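Local coordinates for protein glycerol kinase, putative (Plasmodium falciparum, PDB 2W41) that probably phosphorylates glycerol with ATP to give sn-glycerol 3-phosphate, as an FGGY-family kinase of the sugar kinase/Hsp70/actin superfamily, at residues B[19-24]-B[34-39]; B[52-57]-B[100-105]; B[62-67]-B[236-241]; B[83-88]-B[244-249]. All blocks are in the same frame, centred on the assembly; numbering follows the deposited sequence.

Contact 1: B[19-24]-B[34-39]; sequences STKVFF and SNNLNH
Asn36 and Lys21 face each other as a non-hydrogen-bonded pair of two antiparallel strands, their side chains lying alongside and pointing the same way. Asn36 CB packs 3.5 Å from Lys21 CG and, toward the partner backbone, comes within 3.2 Å of Thr20 O. Its CG stands between the backbone N and the carbonyl carbon (chi1 81°), which turns the amide toward Ser19. At the tip, Asn36 ND2 donates to Ser19 OG at 3.2 Å, with the hydroxyl oxygen almost exactly in the amide plane, a bond that opposes rotation of the amide. Ser19 CB also meets Asn38 OD1, at 3.3 Å. Farther along the face of Lys21 and Asn36, the Phe23 ring approaches Ser34 CB obliquely through CD1, 3.6 Å away. Val22 turns to the other face, its CG2 3.8 Å from Asn35 O, where Leu63 of helix 53-74 packs on it. On this side a water donates to both Thr20 OG1 and Leu37 O; Thr20 OG1 is also hydrogen-bonded to Gln15. The backbones are joined by two reciprocal pairs of N-H...O bonds, Thr20 with Leu37 and Val22 with Asn35, of which Val22 N to Asn35 O is the straightest (3.0 Å, 170°). This is a beta hairpin at one margin of the mixed sheet of the N-terminal actin-like domain, with 31-38 as one of its two edge strands within the chain.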
loop_
_atom_site.group_PDB
_atom_site.type_symbol
_atom_site.label_atom_id
_atom_site.label_comp_id
_atom_site.label_asym_id
_atom_site.label_seq_id
_atom_site.Cartn_x
_atom_site.Cartn_y
_atom_site.Cartn_z
ATOM N N SER B 19 -11.511 22.277 -24.237
ATOM C CA SER B 19 -12.235 23.526 -24.613
ATOM C C SER B 19 -11.446 24.416 -25.568
ATOM O O SER B 19 -10.315 24.096 -25.954
ATOM C CB SER B 19 -12.620 24.359 -23.375
ATOM O OG SER B 19 -11.474 24.772 -22.680
ATOM N N THR B 20 -12.084 25.529 -25.945
ATOM C CA THR B 20 -11.497 26.566 -26.792
ATOM C C THR B 20 -11.413 27.860 -26.016
ATOM O O THR B 20 -12.447 28.357 -25.529
ATOM C CB THR B 20 -12.307 26.769 -28.078
ATOM O OG1 THR B 20 -12.349 25.525 -28.789
ATOM C CG2 THR B 20 -11.658 27.821 -28.959
ATOM N N LYS B 21 -10.189 28.399 -25.915
ATOM C CA LYS B 21 -9.908 29.656 -25.182
ATOM C C LYS B 21 -9.500 30.812 -26.102
ATOM O O LYS B 21 -8.759 30.610 -27.088
ATOM C CB LYS B 21 -8.793 29.444 -24.157
ATOM C CG LYS B 21 -9.157 28.628 -22.934
ATOM C CD LYS B 21 -7.878 28.064 -22.284
ATOM C CE LYS B 21 -8.194 26.963 -21.279
ATOM N NZ LYS B 21 -7.103 25.922 -21.237
ATOM N N VAL B 22 -9.968 32.024 -25.770
ATOM C CA VAL B 22 -9.451 33.245 -26.396
ATOM C C VAL B 22 -8.827 34.182 -25.353
ATOM O O VAL B 22 -9.460 34.477 -24.323
ATOM C CB VAL B 22 -10.495 34.001 -27.255
ATOM C CG1 VAL B 22 -10.928 33.191 -28.486
ATOM C CG2 VAL B 22 -11.676 34.455 -26.423
ATOM N N PHE B 23 -7.598 34.638 -25.636
ATOM C CA PHE B 23 -6.839 35.589 -24.803
ATOM C C PHE B 23 -6.553 36.876 -25.584
ATOM O O PHE B 23 -6.015 36.841 -26.682
ATOM C CB PHE B 23 -5.539 34.954 -24.282
ATOM C CG PHE B 23 -5.770 33.813 -23.328
ATOM C CD1 PHE B 23 -5.802 34.036 -21.966
ATOM C CD2 PHE B 23 -6.009 32.517 -23.804
ATOM C CE1 PHE B 23 -6.040 32.994 -21.081
ATOM C CE2 PHE B 23 -6.266 31.471 -22.941
ATOM C CZ PHE B 23 -6.288 31.698 -21.576
ATOM N N PHE B 24 -6.951 38.022 -25.026
ATOM C CA PHE B 24 -6.620 39.320 -25.600
ATOM C C PHE B 24 -5.486 39.907 -24.792
ATOM O O PHE B 24 -5.694 40.384 -23.705
ATOM C CB PHE B 24 -7.853 40.209 -25.589
ATOM C CG PHE B 24 -8.969 39.712 -26.507
ATOM C CD1 PHE B 24 -9.043 40.139 -27.852
ATOM C CD2 PHE B 24 -9.922 38.790 -26.049
ATOM C CE1 PHE B 24 -10.068 39.680 -28.715
ATOM C CE2 PHE B 24 -10.979 38.316 -26.911
ATOM C CZ PHE B 24 -11.043 38.743 -28.228
ATOM N N SER B 34 -10.183 37.478 -21.336
ATOM C CA SER B 34 -10.274 36.073 -21.817
ATOM C C SER B 34 -11.624 35.406 -21.591
ATOM O O SER B 34 -12.376 35.794 -20.699
ATOM C CB SER B 34 -9.162 35.188 -21.265
ATOM O OG SER B 34 -9.338 34.847 -19.913
ATOM N N ASN B 35 -11.936 34.398 -22.405
ATOM C CA ASN B 35 -13.153 33.588 -22.221
ATOM C C ASN B 35 -12.963 32.207 -22.792
ATOM O O ASN B 35 -12.004 31.971 -23.520
ATOM C CB ASN B 35 -14.351 34.238 -22.884
ATOM C CG ASN B 35 -15.679 33.860 -22.212
ATOM O OD1 ASN B 35 -15.718 33.156 -21.204
ATOM N ND2 ASN B 35 -16.780 34.345 -22.784
ATOM N N ASN B 36 -13.862 31.285 -22.483
ATOM C CA ASN B 36 -13.755 29.969 -23.075
ATOM C C ASN B 36 -15.058 29.210 -23.102
ATOM O O ASN B 36 -16.035 29.647 -22.490
ATOM C CB ASN B 36 -12.629 29.120 -22.453
ATOM C CG ASN B 36 -13.035 28.465 -21.154
ATOM O OD1 ASN B 36 -13.575 29.129 -20.262
ATOM N ND2 ASN B 36 -12.743 27.169 -21.020
ATOM N N LEU B 37 -15.042 28.091 -23.843
ATOM C CA LEU B 37 -16.199 27.244 -24.114
ATOM C C LEU B 37 -15.790 25.801 -24.367
ATOM O O LEU B 37 -15.100 25.515 -25.361
ATOM C CB LEU B 37 -16.969 27.739 -25.355
ATOM C CG LEU B 37 -18.031 28.832 -25.199
ATOM C CD1 LEU B 37 -18.590 29.278 -26.547
ATOM C CD2 LEU B 37 -19.149 28.431 -24.196
ATOM N N ASN B 38 -16.238 24.904 -23.488
ATOM C CA ASN B 38 -16.161 23.459 -23.701
ATOM C C ASN B 38 -16.775 23.017 -25.030
ATOM O O ASN B 38 -17.572 23.754 -25.608
ATOM C CB ASN B 38 -16.803 22.736 -22.527
ATOM C CG ASN B 38 -15.979 22.857 -21.236
ATOM O OD1 ASN B 38 -14.877 23.424 -21.204
ATOM N ND2 ASN B 38 -16.509 22.316 -20.173
ATOM N N HIS B 39 -16.338 21.863 -25.549
ATOM C CA HIS B 39 -16.939 21.167 -26.718
ATOM C C HIS B 39 -17.012 19.720 -26.289
ATOM O O HIS B 39 -16.307 19.339 -25.333
ATOM C CB HIS B 39 -16.138 21.334 -28.028
ATOM C CG HIS B 39 -14.664 21.029 -27.903
ATOM N ND1 HIS B 39 -13.720 22.004 -27.659
ATOM C CD2 HIS B 39 -13.983 19.857 -27.965
ATOM C CE1 HIS B 39 -12.525 21.447 -27.575
ATOM N NE2 HIS B 39 -12.655 20.148 -27.759
HETATM O O HOH W 1 -14.728 24.200 -27.915
#

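Contact 2: B[52-57]-B[100-105]; sequences DPIEIM and GKPLYN
At the capped N terminus of helix 53-74, Pro53 and Ile54 of the first turn rest on Pro102 in the loop that leads to strand 106-107. The two proline rings cross obliquely, Pro53 CG lying 4.0 Å from Pro102 CB, and the other flank of the Pro53 ring turns to Asn105, with CD 3.9 Å from Asn105 CA. Ile54 reaches Pro102 with the end of its longer branch. CG1 stands anti to the carbonyl carbon, beside the backbone N (chi1 -65°), and an unusual chi2 of 125° swings CD1 to 3.7 Å from Pro102 CG, the two side chains crossing at about a right angle. The meeting surface is thus mainly hydrocarbon and lies near the protein surface. The helix start carries its own polar cap. Asp52 OD1 accepts from Ile54 N at 2.8 Å, met from above the carboxylate plane, and receives a second, weak bond from Glu55 N at 3.4 Å. Trp174 of helix 171-179 touches Pro102 and donates to Pro53 O through NE1, so that one tryptophan contacts both the helix start and the loop, while Tyr104 OH is held from outside by Glu50 and Arg113. Together these features describe an Asp N-cap followed by proline in the first helical turn, with a proline-bearing loop packed against that turn.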
loop_
_atom_site.group_PDB
_atom_site.type_symbol
_atom_site.label_atom_id
_atom_site.label_comp_id
_atom_site.label_asym_id
_atom_site.label_seq_id
_atom_site.Cartn_x
_atom_site.Cartn_y
_atom_site.Cartn_z
ATOM N N ASP B 52 -16.331 17.311 -32.660
ATOM C CA ASP B 52 -17.053 17.811 -33.818
ATOM C C ASP B 52 -16.325 19.037 -34.335
ATOM O O ASP B 52 -16.358 20.071 -33.669
ATOM C CB ASP B 52 -18.514 18.118 -33.462
ATOM C CG ASP B 52 -19.272 18.836 -34.599
ATOM O OD1 ASP B 52 -18.661 19.186 -35.636
ATOM O OD2 ASP B 52 -20.498 19.103 -34.439
ATOM N N PRO B 53 -15.680 18.940 -35.524
ATOM C CA PRO B 53 -14.843 20.048 -35.978
ATOM C C PRO B 53 -15.626 21.348 -36.120
ATOM O O PRO B 53 -15.033 22.452 -36.009
ATOM C CB PRO B 53 -14.342 19.596 -37.351
ATOM C CG PRO B 53 -14.555 18.162 -37.417
ATOM C CD PRO B 53 -15.681 17.820 -36.490
ATOM N N ILE B 54 -16.931 21.240 -36.370
ATOM C CA ILE B 54 -17.760 22.429 -36.593
ATOM C C ILE B 54 -18.096 23.063 -35.254
ATOM O O ILE B 54 -18.139 24.277 -35.160
ATOM C CB ILE B 54 -19.063 22.112 -37.396
ATOM C CG1 ILE B 54 -18.737 21.639 -38.820
ATOM C CG2 ILE B 54 -19.965 23.327 -37.480
ATOM C CD1 ILE B 54 -19.390 20.249 -39.155
ATOM N N GLU B 55 -18.345 22.237 -34.230
ATOM C CA GLU B 55 -18.672 22.730 -32.905
ATOM C C GLU B 55 -17.518 23.622 -32.391
ATOM O O GLU B 55 -17.756 24.781 -31.992
ATOM C CB GLU B 55 -18.963 21.587 -31.928
ATOM C CG GLU B 55 -19.443 22.098 -30.564
ATOM C CD GLU B 55 -19.371 21.072 -29.444
ATOM O OE1 GLU B 55 -18.998 19.885 -29.677
ATOM O OE2 GLU B 55 -19.689 21.474 -28.295
ATOM N N ILE B 56 -16.293 23.070 -32.412
ATOM C CA ILE B 56 -15.046 23.806 -32.165
ATOM C C ILE B 56 -15.007 25.131 -32.947
ATOM O O ILE B 56 -14.835 26.196 -32.339
ATOM C CB ILE B 56 -13.797 22.943 -32.500
ATOM C CG1 ILE B 56 -13.669 21.746 -31.534
ATOM C CG2 ILE B 56 -12.520 23.808 -32.565
ATOM C CD1 ILE B 56 -12.511 20.786 -31.854
ATOM N N MET B 57 -15.187 25.082 -34.270
ATOM C CA MET B 57 -15.144 26.308 -35.088
ATOM C C MET B 57 -16.159 27.335 -34.654
ATOM O O MET B 57 -15.850 28.535 -34.625
ATOM C CB MET B 57 -15.386 26.036 -36.556
ATOM C CG MET B 57 -14.151 25.928 -37.433
ATOM S SD MET B 57 -12.684 26.938 -37.103
ATOM C CE MET B 57 -13.234 28.620 -37.102
ATOM N N GLY B 100 -15.316 22.697 -47.533
ATOM C CA GLY B 100 -14.876 22.668 -46.160
ATOM C C GLY B 100 -15.641 21.718 -45.256
ATOM O O GLY B 100 -15.436 21.758 -44.036
ATOM N N LYS B 101 -16.525 20.879 -45.817
ATOM C CA LYS B 101 -17.219 19.854 -44.991
ATOM C C LYS B 101 -16.184 18.856 -44.521
ATOM O O LYS B 101 -15.361 18.442 -45.317
ATOM C CB LYS B 101 -18.339 19.129 -45.770
ATOM C CG LYS B 101 -19.754 19.721 -45.611
ATOM C CD LYS B 101 -19.941 21.012 -46.467
ATOM C CE LYS B 101 -21.416 21.397 -46.746
ATOM N NZ LYS B 101 -22.162 20.410 -47.613
ATOM N N PRO B 102 -16.160 18.549 -43.214
ATOM C CA PRO B 102 -15.466 17.340 -42.750
ATOM C C PRO B 102 -16.063 16.042 -43.313
ATOM O O PRO B 102 -17.282 15.830 -43.299
ATOM C CB PRO B 102 -15.613 17.386 -41.207
ATOM C CG PRO B 102 -16.617 18.448 -40.897
ATOM C CD PRO B 102 -16.662 19.377 -42.095
ATOM N N LEU B 103 -15.186 15.177 -43.805
ATOM C CA LEU B 103 -15.565 13.835 -44.257
ATOM C C LEU B 103 -15.678 12.893 -43.049
ATOM O O LEU B 103 -16.144 11.752 -43.173
ATOM C CB LEU B 103 -14.562 13.334 -45.301
ATOM C CG LEU B 103 -14.280 14.369 -46.405
ATOM C CD1 LEU B 103 -13.216 13.921 -47.374
ATOM C CD2 LEU B 103 -15.553 14.824 -47.158
ATOM N N TYR B 104 -15.279 13.396 -41.874
ATOM C CA TYR B 104 -15.379 12.647 -40.611
ATOM C C TYR B 104 -14.961 13.602 -39.487
ATOM O O TYR B 104 -14.204 14.560 -39.697
ATOM C CB TYR B 104 -14.464 11.413 -40.634
ATOM C CG TYR B 104 -14.736 10.341 -39.585
ATOM C CD1 TYR B 104 -15.590 9.254 -39.861
ATOM C CD2 TYR B 104 -14.133 10.387 -38.332
ATOM C CE1 TYR B 104 -15.810 8.262 -38.928
ATOM C CE2 TYR B 104 -14.366 9.409 -37.374
ATOM C CZ TYR B 104 -15.207 8.338 -37.679
ATOM O OH TYR B 104 -15.457 7.364 -36.727
ATOM N N ASN B 105 -15.456 13.321 -38.289
ATOM C CA ASN B 105 -15.005 13.982 -37.080
ATOM C C ASN B 105 -13.510 14.037 -36.944
ATOM O O ASN B 105 -12.774 13.302 -37.623
ATOM C CB ASN B 105 -15.556 13.254 -35.870
ATOM C CG ASN B 105 -16.954 13.664 -35.552
ATOM O OD1 ASN B 105 -17.542 13.154 -34.615
ATOM N ND2 ASN B 105 -17.503 14.588 -36.337
#

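Contact 3: B[62-67]-B[236-241]; sequences NLMNEG and EHVPDY
Met64 bends over Tyr241 because its chain, extended at chi2, turns at the sulfur (chi3 76°), while Tyr241 holds CG anti to the carbonyl carbon (chi1 -66°) and sends its ring toward the helix. The Met64 CE methyl then sits over the centre of one ring face, a CH-pi contact in which CE is 3.8 Å from the centroid of the Tyr241 ring. Met64 SD lies farther up nearly the same normal, at 5.1 Å from that centroid, giving a more distant Met-aromatic contact. The same methionine also engages the phenol through its backbone: Tyr241 OH donates to Met64 O at 2.7 Å, approaching somewhat off the carbonyl plane. Methyl contact and hydroxyl bond together restrain both the tilt and the reach of the ring. One residue on, Asn65 ND2 donates to His237 O at 2.8 Å in a fairly straight bond (162°) that lies in the plane of the amide and of the carbonyl alike. The other amide atom, OD1, is turned to Val238, 3.8 Å from its CG1, and to the edge of the Tyr241 ring. Val238 CG1 bridges these two helix residues, also meeting Met64 CB at 3.9 Å. The short 3-10 turn 239-241, with Tyr241 N bonded to Val238 O, turns both Val238 and Tyr241 to the helix. Beyond the pair, Met64 and Tyr241 both pack on Leu11 of strand 6-15, Tyr241 also touches Phe24 of strand 19-25 and Ile68, and Val238 meets Tyr61. The loop before strand 245-251 is thereby fastened to helix 53-74 where that helix lies on the sheet.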
loop_
_atom_site.group_PDB
_atom_site.type_symbol
_atom_site.label_atom_id
_atom_site.label_comp_id
_atom_site.label_asym_id
_atom_site.label_seq_id
_atom_site.Cartn_x
_atom_site.Cartn_y
_atom_site.Cartn_z
ATOM N N ASN B 62 -17.918 32.324 -31.723
ATOM C CA ASN B 62 -18.637 32.903 -30.619
ATOM C C ASN B 62 -17.761 33.679 -29.622
ATOM O O ASN B 62 -18.090 34.818 -29.281
ATOM C CB ASN B 62 -19.550 31.866 -29.978
ATOM C CG ASN B 62 -20.772 31.553 -30.875
ATOM O OD1 ASN B 62 -21.076 32.321 -31.820
ATOM N ND2 ASN B 62 -21.461 30.420 -30.601
ATOM N N LEU B 63 -16.647 33.080 -29.197
ATOM C CA LEU B 63 -15.694 33.708 -28.286
ATOM C C LEU B 63 -15.048 34.985 -28.887
ATOM O O LEU B 63 -14.883 36.028 -28.180
ATOM C CB LEU B 63 -14.608 32.707 -27.928
ATOM C CG LEU B 63 -15.051 31.499 -27.122
ATOM C CD1 LEU B 63 -14.092 30.307 -27.274
ATOM C CD2 LEU B 63 -15.236 31.926 -25.657
ATOM N N MET B 64 -14.689 34.903 -30.178
ATOM C CA MET B 64 -14.048 36.000 -30.875
ATOM C C MET B 64 -14.990 37.189 -30.902
ATOM O O MET B 64 -14.579 38.343 -30.662
ATOM C CB MET B 64 -13.630 35.589 -32.277
ATOM C CG MET B 64 -12.384 34.722 -32.329
ATOM S SD MET B 64 -11.889 34.171 -33.996
ATOM C CE MET B 64 -11.153 35.656 -34.675
ATOM N N ASN B 65 -16.273 36.922 -31.153
ATOM C CA ASN B 65 -17.245 38.028 -31.307
ATOM C C ASN B 65 -17.664 38.662 -29.988
ATOM O O ASN B 65 -17.831 39.876 -29.930
ATOM C CB ASN B 65 -18.465 37.620 -32.141
ATOM C CG ASN B 65 -18.146 37.476 -33.613
ATOM O OD1 ASN B 65 -17.356 38.229 -34.197
ATOM N ND2 ASN B 65 -18.777 36.514 -34.227
ATOM N N GLU B 66 -17.825 37.850 -28.935
ATOM C CA GLU B 66 -18.145 38.369 -27.607
ATOM C C GLU B 66 -16.963 39.106 -26.943
ATOM O O GLU B 66 -17.181 40.115 -26.280
ATOM C CB GLU B 66 -18.740 37.276 -26.706
ATOM C CG GLU B 66 -17.787 36.637 -25.680
ATOM C CD GLU B 66 -17.735 37.378 -24.348
ATOM O OE1 GLU B 66 -18.722 38.079 -24.064
ATOM O OE2 GLU B 66 -16.725 37.246 -23.591
ATOM N N GLY B 67 -15.734 38.610 -27.129
ATOM C CA GLY B 67 -14.548 39.284 -26.625
ATOM C C GLY B 67 -14.368 40.697 -27.158
ATOM O O GLY B 67 -14.068 41.616 -26.407
ATOM N N GLU B 236 -17.054 35.551 -42.618
ATOM C CA GLU B 236 -18.195 36.433 -42.420
ATOM C C GLU B 236 -18.884 36.045 -41.107
ATOM O O GLU B 236 -19.936 36.583 -40.731
ATOM C CB GLU B 236 -19.137 36.418 -43.658
ATOM C CG GLU B 236 -19.753 35.030 -44.053
ATOM C CD GLU B 236 -18.730 34.074 -44.694
ATOM O OE1 GLU B 236 -17.751 34.595 -45.299
ATOM O OE2 GLU B 236 -18.903 32.819 -44.596
ATOM N N HIS B 237 -18.249 35.115 -40.399
ATOM C CA HIS B 237 -18.734 34.681 -39.097
ATOM C C HIS B 237 -18.172 35.574 -37.995
ATOM O O HIS B 237 -18.777 35.721 -36.933
ATOM C CB HIS B 237 -18.382 33.209 -38.880
ATOM C CG HIS B 237 -19.154 32.254 -39.767
ATOM N ND1 HIS B 237 -20.507 32.000 -39.601
ATOM C CD2 HIS B 237 -18.754 31.479 -40.804
ATOM C CE1 HIS B 237 -20.901 31.120 -40.502
ATOM N NE2 HIS B 237 -19.861 30.795 -41.250
ATOM N N VAL B 238 -17.008 36.168 -38.267
ATOM C CA VAL B 238 -16.351 37.108 -37.365
ATOM C C VAL B 238 -16.128 38.428 -38.142
ATOM O O VAL B 238 -15.001 38.736 -38.547
ATOM C CB VAL B 238 -15.015 36.525 -36.750
ATOM C CG1 VAL B 238 -15.293 35.417 -35.752
ATOM C CG2 VAL B 238 -14.035 36.045 -37.839
ATOM N N PRO B 239 -17.204 39.204 -38.363
ATOM C CA PRO B 239 -17.129 40.373 -39.247
ATOM C C PRO B 239 -16.134 41.456 -38.801
ATOM O O PRO B 239 -15.467 42.082 -39.657
ATOM C CB PRO B 239 -18.581 40.906 -39.268
ATOM C CG PRO B 239 -19.249 40.317 -38.073
ATOM C CD PRO B 239 -18.557 39.021 -37.805
ATOM N N ASP B 240 -16.004 41.646 -37.486
ATOM C CA ASP B 240 -15.097 42.657 -36.939
ATOM C C ASP B 240 -13.593 42.392 -37.179
ATOM O O ASP B 240 -12.749 43.328 -37.101
ATOM C CB ASP B 240 -15.385 42.849 -35.465
ATOM C CG ASP B 240 -16.660 43.659 -35.221
ATOM O OD1 ASP B 240 -17.411 43.915 -36.200
ATOM O OD2 ASP B 240 -16.913 44.044 -34.047
ATOM N N TYR B 241 -13.274 41.134 -37.517
ATOM C CA TYR B 241 -11.899 40.701 -37.697
ATOM C C TYR B 241 -11.422 40.700 -39.139
ATOM O O TYR B 241 -10.301 40.274 -39.410
ATOM C CB TYR B 241 -11.692 39.333 -37.073
ATOM C CG TYR B 241 -11.843 39.315 -35.571
ATOM C CD1 TYR B 241 -10.719 39.316 -34.757
ATOM C CD2 TYR B 241 -13.113 39.290 -34.959
ATOM C CE1 TYR B 241 -10.835 39.268 -33.374
ATOM C CE2 TYR B 241 -13.241 39.265 -33.552
ATOM C CZ TYR B 241 -12.080 39.248 -32.770
ATOM O OH TYR B 241 -12.138 39.222 -31.394
#

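Contact 4: B[83-88]-B[244-249]; sequences IGITNQ and IPITGC
Ile83 and Ile246 pair in parallel strands that diverge by 30°, and the register slips by one residue before Gly84 meets Gly248, a beta bulge at Thr247. Ile83 is bonded at both ends: its N donates to Pro245 O at 2.8 Å, and its O accepts from Thr247 N over the same 2.8 Å. Past the bulge, Ile85 N donates to Gly248 O at 3.0 Å, from well above the carbonyl plane although the N-H points almost straight at the oxygen (173°). Ile83, Ile85, Ile246 and Cys249 share one face, where Ile85 CD1 meets Ile246 CG2 at 4.0 Å. Just before the strand, the Ile244 side chain crosses that of Ile83 at about a right angle, Ile83 CD1 lying 3.8 Å from Ile244 CG2. The two glycines pair without side chains, Gly84 CA lying 3.6 Å from Gly248 O between the strands. Thr247 OG1 is hydrogen-bonded to Ala456 O of helix 447-459. Buried and nearly all aliphatic, the contact leaves its polar work to the backbone, so main-chain bonding sets the alignment of these neighbouring parallel strands while branched side chains fill the space beside them.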
loop_
_atom_site.group_PDB
_atom_site.type_symbol
_atom_site.label_atom_id
_atom_site.label_comp_id
_atom_site.label_asym_id
_atom_site.label_seq_id
_atom_site.Cartn_x
_atom_site.Cartn_y
_atom_site.Cartn_z
ATOM N N ILE B 83 -3.101 37.910 -34.916
ATOM C CA ILE B 83 -3.629 36.658 -34.298
ATOM C C ILE B 83 -2.620 35.513 -34.228
ATOM O O ILE B 83 -1.986 35.193 -35.207
ATOM C CB ILE B 83 -4.900 36.155 -35.031
ATOM C CG1 ILE B 83 -5.986 37.255 -35.034
ATOM C CG2 ILE B 83 -5.379 34.804 -34.481
ATOM C CD1 ILE B 83 -7.068 37.065 -36.068
ATOM N N GLY B 84 -2.464 34.915 -33.048
ATOM C CA GLY B 84 -1.587 33.747 -32.826
ATOM C C GLY B 84 -2.467 32.543 -32.548
ATOM O O GLY B 84 -3.433 32.643 -31.779
ATOM N N ILE B 85 -2.168 31.421 -33.205
ATOM C CA ILE B 85 -2.870 30.149 -32.973
ATOM C C ILE B 85 -1.986 29.053 -32.315
ATOM O O ILE B 85 -0.865 28.771 -32.766
ATOM C CB ILE B 85 -3.561 29.628 -34.268
ATOM C CG1 ILE B 85 -4.773 30.507 -34.581
ATOM C CG2 ILE B 85 -4.002 28.166 -34.089
ATOM C CD1 ILE B 85 -5.129 30.588 -35.974
ATOM N N THR B 86 -2.494 28.490 -31.225
ATOM C CA THR B 86 -1.948 27.281 -30.657
ATOM C C THR B 86 -3.112 26.293 -30.434
ATOM O O THR B 86 -4.288 26.658 -30.536
ATOM C CB THR B 86 -1.109 27.572 -29.393
ATOM O OG1 THR B 86 -0.339 26.410 -29.028
ATOM C CG2 THR B 86 -1.965 28.059 -28.210
ATOM N N ASN B 87 -2.780 25.035 -30.170
ATOM C CA ASN B 87 -3.714 23.904 -30.430
ATOM C C ASN B 87 -3.201 22.577 -29.940
ATOM O O ASN B 87 -1.964 22.303 -30.017
ATOM C CB ASN B 87 -4.030 23.777 -31.924
ATOM C CG ASN B 87 -2.855 23.228 -32.736
ATOM O OD1 ASN B 87 -2.828 22.021 -33.114
ATOM N ND2 ASN B 87 -1.893 24.099 -33.042
ATOM N N GLN B 88 -4.150 21.781 -29.410
ATOM C CA GLN B 88 -4.021 20.315 -29.232
ATOM C C GLN B 88 -3.431 19.731 -30.510
ATOM O O GLN B 88 -3.985 19.918 -31.602
ATOM C CB GLN B 88 -5.367 19.660 -28.930
ATOM C CG GLN B 88 -6.475 19.992 -29.936
ATOM C CD GLN B 88 -7.644 18.966 -29.945
ATOM O OE1 GLN B 88 -7.437 17.765 -29.785
ATOM N NE2 GLN B 88 -8.862 19.453 -30.133
ATOM N N ILE B 244 -7.602 41.246 -40.548
ATOM C CA ILE B 244 -6.591 41.073 -39.503
ATOM C C ILE B 244 -5.713 39.861 -39.831
ATOM O O ILE B 244 -6.210 38.801 -40.319
ATOM C CB ILE B 244 -7.239 40.994 -38.112
ATOM C CG1 ILE B 244 -7.860 42.356 -37.736
ATOM C CG2 ILE B 244 -6.218 40.629 -37.088
ATOM C CD1 ILE B 244 -8.886 42.281 -36.640
ATOM N N PRO B 245 -4.388 40.055 -39.695
ATOM C CA PRO B 245 -3.373 39.009 -39.965
ATOM C C PRO B 245 -3.184 37.896 -38.885
ATOM O O PRO B 245 -3.189 38.175 -37.679
ATOM C CB PRO B 245 -2.091 39.834 -40.202
ATOM C CG PRO B 245 -2.277 41.057 -39.370
ATOM C CD PRO B 245 -3.766 41.359 -39.384
ATOM N N ILE B 246 -3.083 36.641 -39.353
ATOM C CA ILE B 246 -2.732 35.482 -38.525
ATOM C C ILE B 246 -1.231 35.368 -38.691
ATOM O O ILE B 246 -0.760 35.267 -39.814
ATOM C CB ILE B 246 -3.437 34.199 -38.982
ATOM C CG1 ILE B 246 -4.941 34.338 -38.810
ATOM C CG2 ILE B 246 -2.915 32.996 -38.204
ATOM C CD1 ILE B 246 -5.719 33.099 -39.276
ATOM N N THR B 247 -0.462 35.414 -37.604
ATOM C CA THR B 247 1.006 35.638 -37.735
ATOM C C THR B 247 1.877 34.746 -36.813
ATOM O O THR B 247 3.118 34.802 -36.840
ATOM C CB THR B 247 1.395 37.151 -37.520
ATOM O OG1 THR B 247 0.836 37.618 -36.281
ATOM C CG2 THR B 247 0.904 38.039 -38.704
ATOM N N GLY B 248 1.226 33.919 -36.005
ATOM C CA GLY B 248 1.946 32.920 -35.271
ATOM C C GLY B 248 1.152 31.649 -35.310
ATOM O O GLY B 248 -0.070 31.683 -35.396
ATOM N N CYS B 249 1.855 30.521 -35.298
ATOM C CA CYS B 249 1.208 29.234 -35.252
ATOM C C CYS B 249 2.162 28.204 -34.710
ATOM O O CYS B 249 3.250 28.032 -35.236
ATOM C CB CYS B 249 0.655 28.823 -36.621
ATOM S SG CYS B 249 -0.426 27.368 -36.512
#

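From the N terminus, contact 1 closes first, a short hairpin complete before contact 2 opens. The remaining three interlock: 52-57, 62-67 and 83-88 follow one another, then 100-105, 236-241 and 244-249 answer in the same order, so contacts 2, 3 and 4 cross pairwise. Contacts 2 and 3 anchor the start and a later turn of helix 53-74, and the same helix segments reach contact 1: Glu55 and Ile56 pack on His39, Leu63 on Thr20. Contact 4 joins strand 77-87, which follows the helix and belongs to the hairpin's sheet, to strand 245-251. Together they tie sheet, covering helix and distant loops into the N-terminal actin-like domain.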